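Local structure of probable secreted solute-binding lipoprotein (Streptomyces coelicolor, 3I3V) at residues E190-Y195 with D358-P363; G198-R203 with A389-Y394; T280-Y285 with S352-P357; V70-K75 with A107-D112. The protein probably binds a solute outside the cell membrane for delivery to a membrane transporter. All blocks are in the same frame, centred on the assembly; numbering follows the deposited sequence.

Interaction 3 lies nearest the middle of the chain and is the one built on strand pairing: parallel backbone hydrogen bonds with apolar branches interleaved beside them. Interactions 1 and 2 sit further out, partly buried, and use the same elements, since helix 188-197 runs straight into the turn of 198-203; both pair this unit with the C-terminal part of the chain, and the hydroxyl of Y394 reaches back to Y195 O. Interaction 1 has no hydrogen bond between its segments, whereas interaction 2 adds one weak bond to its ring contacts. Interaction 4, buried like interaction 3, is small and apolar, joining two loops around W109, whose indole NH binds Y285 O of interaction 3.

Interaction 1 (E190-Y195 with D358-P363); sequences EARHVY and DVYVPP
Y360 meets R192 where a loop passes the flank of a helix, and carbon does most of the touching. The arginine's methylenes come obliquely onto the ring, with R192 CD 3.3 Å from Y360 CE2 and equally near its CZ, while R192 CG follows at 3.5 Å from Y360 CE2. Bends at chi2 (87°) and chi3 (71°) carry the charged end of R192 back to its own helix, where it binds Q188 O and forms a salt bridge with D189; the guanidinium plane stands 52° from that of the tyrosine ring. An alanine in place of Y360 removes the ring, and the methylenes of R192 would probably be left beside a gap with more freedom to turn. The backbone of Y360 then brings its O to 3.5 Å from Y195 O, two acceptors that cannot bond to each other. V361 follows, its CA 3.6 Å from Y195 O and its CG2 4.2 Å from Y195 CB. P362 completes the series with CD 4.0 Å from Y195 O, a carbonyl whose hydrogen bond comes from the Y394 hydroxyl. The contact thus joins helix 188-197 to the loop between strand 352-354 and helix 363-377, while the Y195 ring runs off to A179 and I182 of helix 172-182 and L355 covers A191 and R192.

Interaction 2 (G198-R203 with A389-Y394); sequences GDFGVR and ALESAY
G198 and E391 bring the two backbones closest, their CA atoms 5.4 Å apart, where the chain leaves a helix through a residue of positive phi (75°). Having no side chain, G198 can set its CA squarely over the Y394 ring, 3.4 Å from the ring centroid, in a CH-pi contact. F200 then inserts its ring among three residues of the other segment. L390 CB covers one face, 3.8 Å from F200 CE2, while Y394 CE2 lies in the ring plane, 3.9 Å from F200 CE2. E391 CG also comes to the edge, 3.7 Å from F200 CD2. With CG anti to its carbonyl carbon (chi1 -60°) and the chain extended beyond, E391 runs alongside F200 and brings OE2 to 3.3 Å from F200 N, a weak hydrogen bond bent to 128°; the carboxylate also has a long, weak ion pair with R387. A serine in place of F200 is likely to uncover L390 and leave Y394 CE2 without its apolar neighbour. The turn leads from helix 188-197 into helix 203-217 and packs against helix 383-392 and the residues after it; L390 also touches helices 172-182 and 363-377, and F200 packs edge-to-face with Y195.

Interaction 3 (T280-Y285 with S352-P357); sequences TVIRAY and SQVLLP
V354 fills the hollow between T280 and I282, two residues of the neighbouring strand whose side chains lie on the same sheet face as its own. With chi1 at -65°, its CG1 lies anti to the carbonyl carbon and is aimed at T280, leaving CG2 on the I282 side: V354 CG1 presses on T280 CB at 3.4 Å, tighter than usual for carbons, and V354 CG2 meets I282 CG1 at 3.7 Å. I282 is in turn held by both its branches, since I282 CG2 reaches L356 CB at 3.9 Å. L356 then wedges onward, its CD2 3.6 Å from A284 CB, so bump and hollow follow one another down the pair. Parallel pairing underlies this fit: V281 N binds S352 O at 2.8 Å and V354 N binds V281 O at 3.0 Å, whereas the bond from R283 N to V354 O is long and weak. The short strand axes are splayed by 52°, in keeping with the weakening of the bonds along the pair. Q353 points to the other face, as V281 does, and its CG lies 3.5 Å from R283 CD; the guanidinium and amide planes are 47° apart. Strand 280-284 also pairs antiparallel with strand 122-131. Helix 172-182 covers I282 and L356, and its Q180 binds T280 OG1, while P357 packs on Y195 of helix 188-197.

Interaction 4 (V70-K75 with A107-D112); sequences VNLYDK and ADWTDD
L72 lays its CB over one face of the W109 indole, toward the far end of the six-membered ring. L72 CB is 4.3 Å from the centroid of that ring and 26° off its normal, a loose CH-pi contact displaced toward the outer atoms. W109 CH2 is the nearest of these, 3.9 Å from L72 CB, with W109 CZ3 following at 4.1 Å. A chi1 of -175° swings the leucine CG away from the backbone N, and from there the two methyls divide: L72 CD1 stays above the ring plane, on the same side as CB, 4.2 Å from W109 CZ3, while L72 CD2 reaches the backbone at D108 O, 4.1 Å away. At the indole edge, near the ring plane, V70 O stands 4.1 Å from W109 CH2, though it accepts its hydrogen bond from the indole NH of W291. The polar end of W109 is likewise engaged beyond the contact, NE1 binding Y285 O.

The loop that follows strand 67-70 is thus set against the residues just past helix 103-108. Both sides also bond to the chain that runs from strand 280-284 to strand 289-292 and so from one sheet to the other: L72 pairs through its backbone with T286, and W109 holds Y285. With no hydrogen bond between the two segments, their cohesion rests on apolar contact with a broad aromatic surface, while the directional bond from the indole NH comes from outside and would hold the rotation of the ring.

Interaction 1 (E190-Y195 with D358-P363)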
# COMPACT_ATOMS: atom_id res chain seq x y z
N GLU C 190 -42.19 -43.41 -5.86
CA GLU C 190 -43.22 -44.42 -6.07
C GLU C 190 -42.64 -45.77 -6.43
O GLU C 190 -43.09 -46.80 -5.93
CB GLU C 190 -44.20 -43.95 -7.15
CG GLU C 190 -45.17 -42.91 -6.66
CD GLU C 190 -45.75 -42.06 -7.77
OE1 GLU C 190 -46.70 -41.30 -7.50
OE2 GLU C 190 -45.26 -42.15 -8.92
N ALA C 191 -41.65 -45.77 -7.31
CA ALA C 191 -41.00 -47.01 -7.72
C ALA C 191 -40.33 -47.60 -6.49
O ALA C 191 -40.28 -48.81 -6.32
CB ALA C 191 -39.97 -46.72 -8.81
N ARG C 192 -39.83 -46.72 -5.63
CA ARG C 192 -39.16 -47.12 -4.40
C ARG C 192 -40.12 -47.95 -3.55
O ARG C 192 -39.77 -49.01 -3.04
CB ARG C 192 -38.72 -45.88 -3.61
CG ARG C 192 -37.29 -45.92 -3.11
CD ARG C 192 -36.34 -45.37 -4.15
NE ARG C 192 -36.46 -43.93 -4.32
CZ ARG C 192 -36.04 -43.03 -3.44
NH1 ARG C 192 -35.47 -43.42 -2.31
NH2 ARG C 192 -36.19 -41.73 -3.68
N HIS C 193 -41.34 -47.44 -3.39
CA HIS C 193 -42.37 -48.12 -2.61
C HIS C 193 -42.83 -49.41 -3.30
O HIS C 193 -42.95 -50.45 -2.66
CB HIS C 193 -43.58 -47.20 -2.38
CG HIS C 193 -44.81 -47.92 -1.91
ND1 HIS C 193 -44.86 -48.63 -0.73
CD2 HIS C 193 -46.03 -48.08 -2.49
CE1 HIS C 193 -46.05 -49.19 -0.60
NE2 HIS C 193 -46.77 -48.87 -1.65
N VAL C 194 -43.08 -49.32 -4.60
CA VAL C 194 -43.53 -50.48 -5.37
C VAL C 194 -42.58 -51.67 -5.23
O VAL C 194 -43.00 -52.75 -4.84
CB VAL C 194 -43.71 -50.14 -6.87
CG1 VAL C 194 -44.13 -51.38 -7.64
CG2 VAL C 194 -44.74 -49.06 -7.04
N TYR C 195 -41.30 -51.47 -5.54
CA TYR C 195 -40.34 -52.56 -5.47
C TYR C 195 -39.85 -52.95 -4.09
O TYR C 195 -39.20 -53.98 -3.94
CB TYR C 195 -39.15 -52.27 -6.39
CG TYR C 195 -39.55 -52.45 -7.82
CD1 TYR C 195 -39.57 -53.72 -8.40
CD2 TYR C 195 -40.06 -51.38 -8.56
CE1 TYR C 195 -40.10 -53.92 -9.66
CE2 TYR C 195 -40.60 -51.57 -9.83
CZ TYR C 195 -40.61 -52.85 -10.36
OH TYR C 195 -41.19 -53.07 -11.59
N ASP C 358 -32.85 -53.19 -7.81
CA ASP C 358 -31.93 -54.00 -7.02
C ASP C 358 -31.78 -53.73 -5.53
O ASP C 358 -32.04 -54.60 -4.70
CB ASP C 358 -30.56 -53.97 -7.68
CG ASP C 358 -30.57 -54.64 -9.03
OD1 ASP C 358 -31.60 -54.55 -9.72
OD2 ASP C 358 -29.54 -55.24 -9.41
N VAL C 359 -31.36 -52.52 -5.17
CA VAL C 359 -31.14 -52.16 -3.78
C VAL C 359 -32.38 -52.29 -2.91
O VAL C 359 -32.27 -52.57 -1.72
CB VAL C 359 -30.64 -50.70 -3.64
CG1 VAL C 359 -29.66 -50.60 -2.48
CG2 VAL C 359 -30.02 -50.23 -4.95
N TYR C 360 -33.56 -52.07 -3.49
CA TYR C 360 -34.81 -52.10 -2.73
C TYR C 360 -35.58 -53.42 -2.69
O TYR C 360 -36.45 -53.59 -1.84
CB TYR C 360 -35.74 -51.00 -3.25
CG TYR C 360 -35.04 -49.70 -3.54
CD1 TYR C 360 -34.46 -49.46 -4.78
CD2 TYR C 360 -34.92 -48.71 -2.55
CE1 TYR C 360 -33.77 -48.27 -5.04
CE2 TYR C 360 -34.24 -47.52 -2.80
CZ TYR C 360 -33.66 -47.30 -4.05
OH TYR C 360 -32.99 -46.12 -4.29
N VAL C 361 -35.26 -54.33 -3.60
CA VAL C 361 -35.95 -55.61 -3.64
C VAL C 361 -35.41 -56.55 -2.56
O VAL C 361 -34.23 -56.89 -2.56
CB VAL C 361 -35.77 -56.30 -5.02
CG1 VAL C 361 -36.42 -57.66 -4.99
CG2 VAL C 361 -36.38 -55.43 -6.13
N PRO C 362 -36.27 -56.99 -1.62
CA PRO C 362 -35.82 -57.90 -0.56
C PRO C 362 -35.19 -59.09 -1.28
O PRO C 362 -35.79 -59.64 -2.21
CB PRO C 362 -37.11 -58.28 0.15
CG PRO C 362 -37.97 -57.04 -0.03
CD PRO C 362 -37.71 -56.68 -1.47
N PRO C 363 -33.99 -59.52 -0.86
CA PRO C 363 -33.33 -60.66 -1.51
C PRO C 363 -34.23 -61.88 -1.72
O PRO C 363 -34.08 -62.61 -2.69
CB PRO C 363 -32.15 -60.95 -0.58
CG PRO C 363 -31.82 -59.60 -0.01
CD PRO C 363 -33.20 -59.04 0.29

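Interaction 2 (G198-R203 with A389-Y394)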
# COMPACT_ATOMS: atom_id res chain seq x y z
N GLY C 198 -43.66 -54.66 -2.85
CA GLY C 198 -44.27 -55.58 -3.79
C GLY C 198 -45.73 -55.23 -4.02
O GLY C 198 -46.56 -56.10 -4.24
N ASP C 199 -46.04 -53.93 -3.96
CA ASP C 199 -47.40 -53.45 -4.15
C ASP C 199 -47.60 -52.89 -5.56
O ASP C 199 -47.44 -51.69 -5.81
CB ASP C 199 -47.70 -52.37 -3.10
CG ASP C 199 -49.10 -51.80 -3.23
OD1 ASP C 199 -50.03 -52.56 -3.58
OD2 ASP C 199 -49.26 -50.59 -2.95
N PHE C 200 -47.95 -53.78 -6.48
CA PHE C 200 -48.16 -53.41 -7.87
C PHE C 200 -49.59 -52.96 -8.15
O PHE C 200 -50.02 -52.91 -9.31
CB PHE C 200 -47.76 -54.58 -8.77
CG PHE C 200 -46.29 -54.87 -8.75
CD1 PHE C 200 -45.42 -54.22 -9.63
CD2 PHE C 200 -45.75 -55.73 -7.79
CE1 PHE C 200 -44.05 -54.42 -9.56
CE2 PHE C 200 -44.38 -55.93 -7.71
CZ PHE C 200 -43.53 -55.27 -8.60
N GLY C 201 -50.32 -52.63 -7.09
CA GLY C 201 -51.69 -52.19 -7.24
C GLY C 201 -51.83 -50.69 -7.35
O GLY C 201 -52.85 -50.21 -7.84
N VAL C 202 -50.83 -49.94 -6.90
CA VAL C 202 -50.86 -48.49 -6.99
C VAL C 202 -51.10 -48.14 -8.46
O VAL C 202 -50.52 -48.75 -9.35
CB VAL C 202 -49.54 -47.86 -6.49
CG1 VAL C 202 -49.37 -48.15 -5.01
CG2 VAL C 202 -48.36 -48.40 -7.28
N ARG C 203 -51.95 -47.15 -8.69
CA ARG C 203 -52.32 -46.73 -10.04
C ARG C 203 -51.17 -46.63 -11.04
O ARG C 203 -51.33 -46.98 -12.20
CB ARG C 203 -53.09 -45.41 -9.98
CG ARG C 203 -54.54 -45.55 -9.48
CD ARG C 203 -54.62 -46.28 -8.12
NE ARG C 203 -53.71 -45.71 -7.14
CZ ARG C 203 -53.50 -46.20 -5.91
NH1 ARG C 203 -54.15 -47.29 -5.51
NH2 ARG C 203 -52.64 -45.59 -5.10
N ALA C 389 -48.48 -62.30 -10.60
CA ALA C 389 -47.20 -63.00 -10.62
C ALA C 389 -46.11 -62.15 -9.97
O ALA C 389 -45.28 -62.66 -9.22
CB ALA C 389 -46.82 -63.33 -12.07
N LEU C 390 -46.12 -60.86 -10.24
CA LEU C 390 -45.13 -59.96 -9.66
C LEU C 390 -45.30 -59.93 -8.14
O LEU C 390 -44.35 -60.17 -7.40
CB LEU C 390 -45.30 -58.55 -10.26
CG LEU C 390 -44.33 -58.01 -11.33
CD1 LEU C 390 -43.65 -59.14 -12.09
CD2 LEU C 390 -45.10 -57.10 -12.27
N GLU C 391 -46.52 -59.67 -7.69
CA GLU C 391 -46.81 -59.60 -6.26
C GLU C 391 -46.52 -60.90 -5.51
O GLU C 391 -46.17 -60.87 -4.33
CB GLU C 391 -48.27 -59.20 -6.05
CG GLU C 391 -48.62 -57.84 -6.64
CD GLU C 391 -50.00 -57.36 -6.23
OE1 GLU C 391 -50.82 -58.20 -5.80
OE2 GLU C 391 -50.27 -56.15 -6.34
N SER C 392 -46.67 -62.03 -6.19
CA SER C 392 -46.40 -63.33 -5.57
C SER C 392 -44.92 -63.56 -5.36
O SER C 392 -44.52 -64.44 -4.59
CB SER C 392 -46.95 -64.46 -6.43
OG SER C 392 -48.16 -64.97 -5.90
N ALA C 393 -44.10 -62.77 -6.04
CA ALA C 393 -42.66 -62.90 -5.92
C ALA C 393 -42.26 -62.47 -4.52
O ALA C 393 -41.18 -62.82 -4.04
CB ALA C 393 -41.97 -62.04 -6.98
N TYR C 394 -43.13 -61.72 -3.86
CA TYR C 394 -42.88 -61.23 -2.52
C TYR C 394 -43.53 -62.07 -1.43
O TYR C 394 -43.66 -61.63 -0.30
CB TYR C 394 -43.37 -59.78 -2.40
CG TYR C 394 -42.53 -58.79 -3.16
CD1 TYR C 394 -41.62 -57.96 -2.50
CD2 TYR C 394 -42.64 -58.67 -4.55
CE1 TYR C 394 -40.86 -57.03 -3.21
CE2 TYR C 394 -41.88 -57.75 -5.27
CZ TYR C 394 -40.99 -56.93 -4.59
OH TYR C 394 -40.24 -56.01 -5.29

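Interaction 3 (T280-Y285 with S352-P357)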
# COMPACT_ATOMS: atom_id res chain seq x y z
N THR C 280 -37.15 -42.72 -21.02
CA THR C 280 -36.44 -43.15 -19.82
C THR C 280 -35.22 -44.04 -19.99
O THR C 280 -35.16 -44.87 -20.90
CB THR C 280 -37.40 -43.90 -18.87
OG1 THR C 280 -37.76 -45.16 -19.45
CG2 THR C 280 -38.68 -43.10 -18.64
N VAL C 281 -34.26 -43.86 -19.09
CA VAL C 281 -33.05 -44.68 -19.06
C VAL C 281 -32.78 -44.96 -17.58
O VAL C 281 -33.04 -44.12 -16.73
CB VAL C 281 -31.81 -43.95 -19.66
CG1 VAL C 281 -32.13 -43.43 -21.05
CG2 VAL C 281 -31.35 -42.83 -18.75
N ILE C 282 -32.27 -46.15 -17.28
CA ILE C 282 -31.95 -46.52 -15.90
C ILE C 282 -30.60 -45.94 -15.49
O ILE C 282 -29.65 -45.97 -16.26
CB ILE C 282 -31.88 -48.06 -15.71
CG1 ILE C 282 -33.26 -48.68 -15.82
CG2 ILE C 282 -31.26 -48.40 -14.35
CD1 ILE C 282 -33.26 -50.20 -15.67
N ARG C 283 -30.53 -45.40 -14.28
CA ARG C 283 -29.28 -44.88 -13.75
C ARG C 283 -29.23 -45.23 -12.27
O ARG C 283 -30.19 -44.98 -11.53
CB ARG C 283 -29.18 -43.36 -13.94
CG ARG C 283 -28.94 -42.92 -15.39
CD ARG C 283 -28.69 -41.41 -15.52
NE ARG C 283 -27.34 -41.01 -15.09
CZ ARG C 283 -26.96 -39.74 -14.94
NH1 ARG C 283 -27.81 -38.74 -15.18
NH2 ARG C 283 -25.71 -39.45 -14.55
N ALA C 284 -28.12 -45.82 -11.85
CA ALA C 284 -27.90 -46.21 -10.46
C ALA C 284 -26.54 -45.63 -10.08
O ALA C 284 -25.61 -45.63 -10.90
CB ALA C 284 -27.90 -47.73 -10.32
N TYR C 285 -26.42 -45.13 -8.85
CA TYR C 285 -25.17 -44.53 -8.40
C TYR C 285 -24.60 -45.27 -7.21
O TYR C 285 -23.74 -44.74 -6.51
CB TYR C 285 -25.42 -43.07 -8.01
CG TYR C 285 -26.04 -42.24 -9.10
CD1 TYR C 285 -25.28 -41.79 -10.19
CD2 TYR C 285 -27.39 -41.91 -9.07
CE1 TYR C 285 -25.85 -41.05 -11.22
CE2 TYR C 285 -27.98 -41.17 -10.10
CZ TYR C 285 -27.20 -40.75 -11.17
OH TYR C 285 -27.79 -40.07 -12.21
N SER C 352 -35.09 -39.21 -19.49
CA SER C 352 -35.41 -39.19 -18.06
C SER C 352 -34.91 -40.40 -17.28
O SER C 352 -35.00 -41.54 -17.74
CB SER C 352 -36.93 -39.06 -17.87
OG SER C 352 -37.40 -37.84 -18.42
N GLN C 353 -34.41 -40.14 -16.07
CA GLN C 353 -33.89 -41.19 -15.21
C GLN C 353 -34.97 -41.97 -14.49
O GLN C 353 -35.89 -41.37 -13.93
CB GLN C 353 -33.00 -40.61 -14.10
CG GLN C 353 -31.70 -39.97 -14.50
CD GLN C 353 -30.94 -39.48 -13.28
OE1 GLN C 353 -30.66 -40.26 -12.36
NE2 GLN C 353 -30.61 -38.20 -13.26
N VAL C 354 -34.85 -43.29 -14.48
CA VAL C 354 -35.77 -44.13 -13.73
C VAL C 354 -34.88 -44.95 -12.80
O VAL C 354 -33.66 -44.97 -12.95
CB VAL C 354 -36.64 -45.04 -14.61
CG1 VAL C 354 -37.56 -44.18 -15.45
CG2 VAL C 354 -35.78 -45.94 -15.48
N LEU C 355 -35.48 -45.63 -11.84
CA LEU C 355 -34.67 -46.35 -10.89
C LEU C 355 -34.32 -47.82 -11.14
O LEU C 355 -35.02 -48.54 -11.88
CB LEU C 355 -35.30 -46.14 -9.50
CG LEU C 355 -35.63 -47.23 -8.50
CD1 LEU C 355 -36.16 -46.56 -7.24
CD2 LEU C 355 -36.67 -48.18 -9.06
N LEU C 356 -33.21 -48.24 -10.54
CA LEU C 356 -32.73 -49.61 -10.61
C LEU C 356 -33.26 -50.25 -9.31
O LEU C 356 -32.80 -49.93 -8.23
CB LEU C 356 -31.20 -49.67 -10.62
CG LEU C 356 -30.67 -51.11 -10.51
CD1 LEU C 356 -31.15 -51.89 -11.71
CD2 LEU C 356 -29.15 -51.13 -10.44
N PRO C 357 -34.22 -51.17 -9.43
CA PRO C 357 -34.84 -51.85 -8.28
C PRO C 357 -33.94 -52.62 -7.30
O PRO C 357 -34.24 -52.68 -6.11
CB PRO C 357 -35.86 -52.78 -8.95
CG PRO C 357 -36.16 -52.09 -10.26
CD PRO C 357 -34.79 -51.67 -10.69
O HOH W 1 -31.83 -42.84 -11.19

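Interaction 4 (V70-K75 with A107-D112)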
# COMPACT_ATOMS: atom_id res chain seq x y z
N VAL C 70 -16.87 -51.54 -1.91
CA VAL C 70 -17.99 -52.42 -2.26
C VAL C 70 -19.20 -51.60 -2.70
O VAL C 70 -19.27 -50.40 -2.47
CB VAL C 70 -18.47 -53.28 -1.05
CG1 VAL C 70 -17.93 -54.66 -1.15
CG2 VAL C 70 -18.08 -52.62 0.27
N ASN C 71 -20.16 -52.29 -3.31
CA ASN C 71 -21.36 -51.62 -3.76
C ASN C 71 -22.37 -51.63 -2.62
O ASN C 71 -22.08 -52.14 -1.53
CB ASN C 71 -21.94 -52.32 -5.00
CG ASN C 71 -22.29 -53.78 -4.74
OD1 ASN C 71 -23.31 -54.29 -5.24
ND2 ASN C 71 -21.45 -54.47 -3.98
N LEU C 72 -23.54 -51.07 -2.88
CA LEU C 72 -24.59 -51.00 -1.89
C LEU C 72 -25.65 -52.05 -2.17
O LEU C 72 -26.38 -51.96 -3.16
CB LEU C 72 -25.24 -49.61 -1.89
CG LEU C 72 -26.28 -49.43 -0.78
CD1 LEU C 72 -25.55 -49.44 0.57
CD2 LEU C 72 -27.06 -48.14 -0.96
N TYR C 73 -25.72 -53.05 -1.31
CA TYR C 73 -26.72 -54.09 -1.46
C TYR C 73 -27.10 -54.59 -0.07
O TYR C 73 -26.52 -54.17 0.93
CB TYR C 73 -26.20 -55.24 -2.33
CG TYR C 73 -25.12 -56.10 -1.71
CD1 TYR C 73 -23.82 -55.62 -1.51
CD2 TYR C 73 -25.39 -57.42 -1.32
CE1 TYR C 73 -22.82 -56.43 -0.95
CE2 TYR C 73 -24.41 -58.23 -0.76
CZ TYR C 73 -23.13 -57.74 -0.57
OH TYR C 73 -22.16 -58.56 -0.04
N ASP C 74 -28.08 -55.50 -0.03
CA ASP C 74 -28.59 -56.05 1.23
C ASP C 74 -27.64 -56.05 2.43
O ASP C 74 -27.90 -55.38 3.43
CB ASP C 74 -29.10 -57.47 1.00
CG ASP C 74 -29.84 -58.02 2.21
OD1 ASP C 74 -29.40 -59.04 2.78
OD2 ASP C 74 -30.87 -57.41 2.60
N LYS C 75 -26.55 -56.80 2.34
CA LYS C 75 -25.60 -56.90 3.44
C LYS C 75 -24.91 -55.60 3.87
O LYS C 75 -24.92 -55.26 5.05
CB LYS C 75 -24.54 -57.96 3.12
CG LYS C 75 -23.54 -58.19 4.24
CD LYS C 75 -22.85 -59.55 4.13
CE LYS C 75 -23.62 -60.62 4.86
NZ LYS C 75 -23.74 -60.28 6.30
N ALA C 107 -27.49 -38.43 -2.55
CA ALA C 107 -28.77 -38.69 -1.91
C ALA C 107 -29.00 -40.19 -1.75
O ALA C 107 -29.38 -40.66 -0.67
CB ALA C 107 -29.89 -38.07 -2.73
N ASP C 108 -28.77 -40.93 -2.83
CA ASP C 108 -28.97 -42.38 -2.81
C ASP C 108 -28.02 -43.09 -1.85
O ASP C 108 -28.29 -44.24 -1.45
CB ASP C 108 -28.81 -42.95 -4.23
CG ASP C 108 -29.98 -42.58 -5.15
OD1 ASP C 108 -30.02 -43.10 -6.28
OD2 ASP C 108 -30.84 -41.77 -4.75
N TRP C 109 -26.93 -42.44 -1.47
CA TRP C 109 -25.97 -43.04 -0.54
C TRP C 109 -26.17 -42.56 0.90
O TRP C 109 -25.36 -42.87 1.77
CB TRP C 109 -24.52 -42.73 -0.96
CG TRP C 109 -23.93 -43.69 -1.95
CD1 TRP C 109 -23.84 -43.52 -3.31
CD2 TRP C 109 -23.31 -44.96 -1.67
NE1 TRP C 109 -23.21 -44.59 -3.88
CE2 TRP C 109 -22.87 -45.49 -2.91
CE3 TRP C 109 -23.08 -45.69 -0.50
CZ2 TRP C 109 -22.22 -46.73 -3.00
CZ3 TRP C 109 -22.42 -46.93 -0.60
CH2 TRP C 109 -22.00 -47.43 -1.84
N THR C 110 -27.25 -41.81 1.12
CA THR C 110 -27.59 -41.28 2.45
C THR C 110 -28.79 -42.05 3.01
O THR C 110 -29.77 -42.26 2.30
CB THR C 110 -28.00 -39.79 2.38
OG1 THR C 110 -26.94 -39.03 1.77
CG2 THR C 110 -28.28 -39.25 3.77
N ASP C 111 -28.70 -42.47 4.27
CA ASP C 111 -29.78 -43.23 4.89
C ASP C 111 -30.81 -42.30 5.55
O ASP C 111 -30.77 -41.09 5.36
CB ASP C 111 -29.24 -44.21 5.95
CG ASP C 111 -28.56 -43.51 7.12
OD1 ASP C 111 -28.87 -42.33 7.38
OD2 ASP C 111 -27.73 -44.16 7.80
N ASP C 112 -31.72 -42.89 6.32
CA ASP C 112 -32.78 -42.14 7.00
C ASP C 112 -32.27 -41.15 8.04
O ASP C 112 -32.87 -40.09 8.22
CB ASP C 112 -33.75 -43.10 7.70
CG ASP C 112 -34.54 -43.94 6.72
OD1 ASP C 112 -34.48 -43.65 5.51
OD2 ASP C 112 -35.22 -44.90 7.16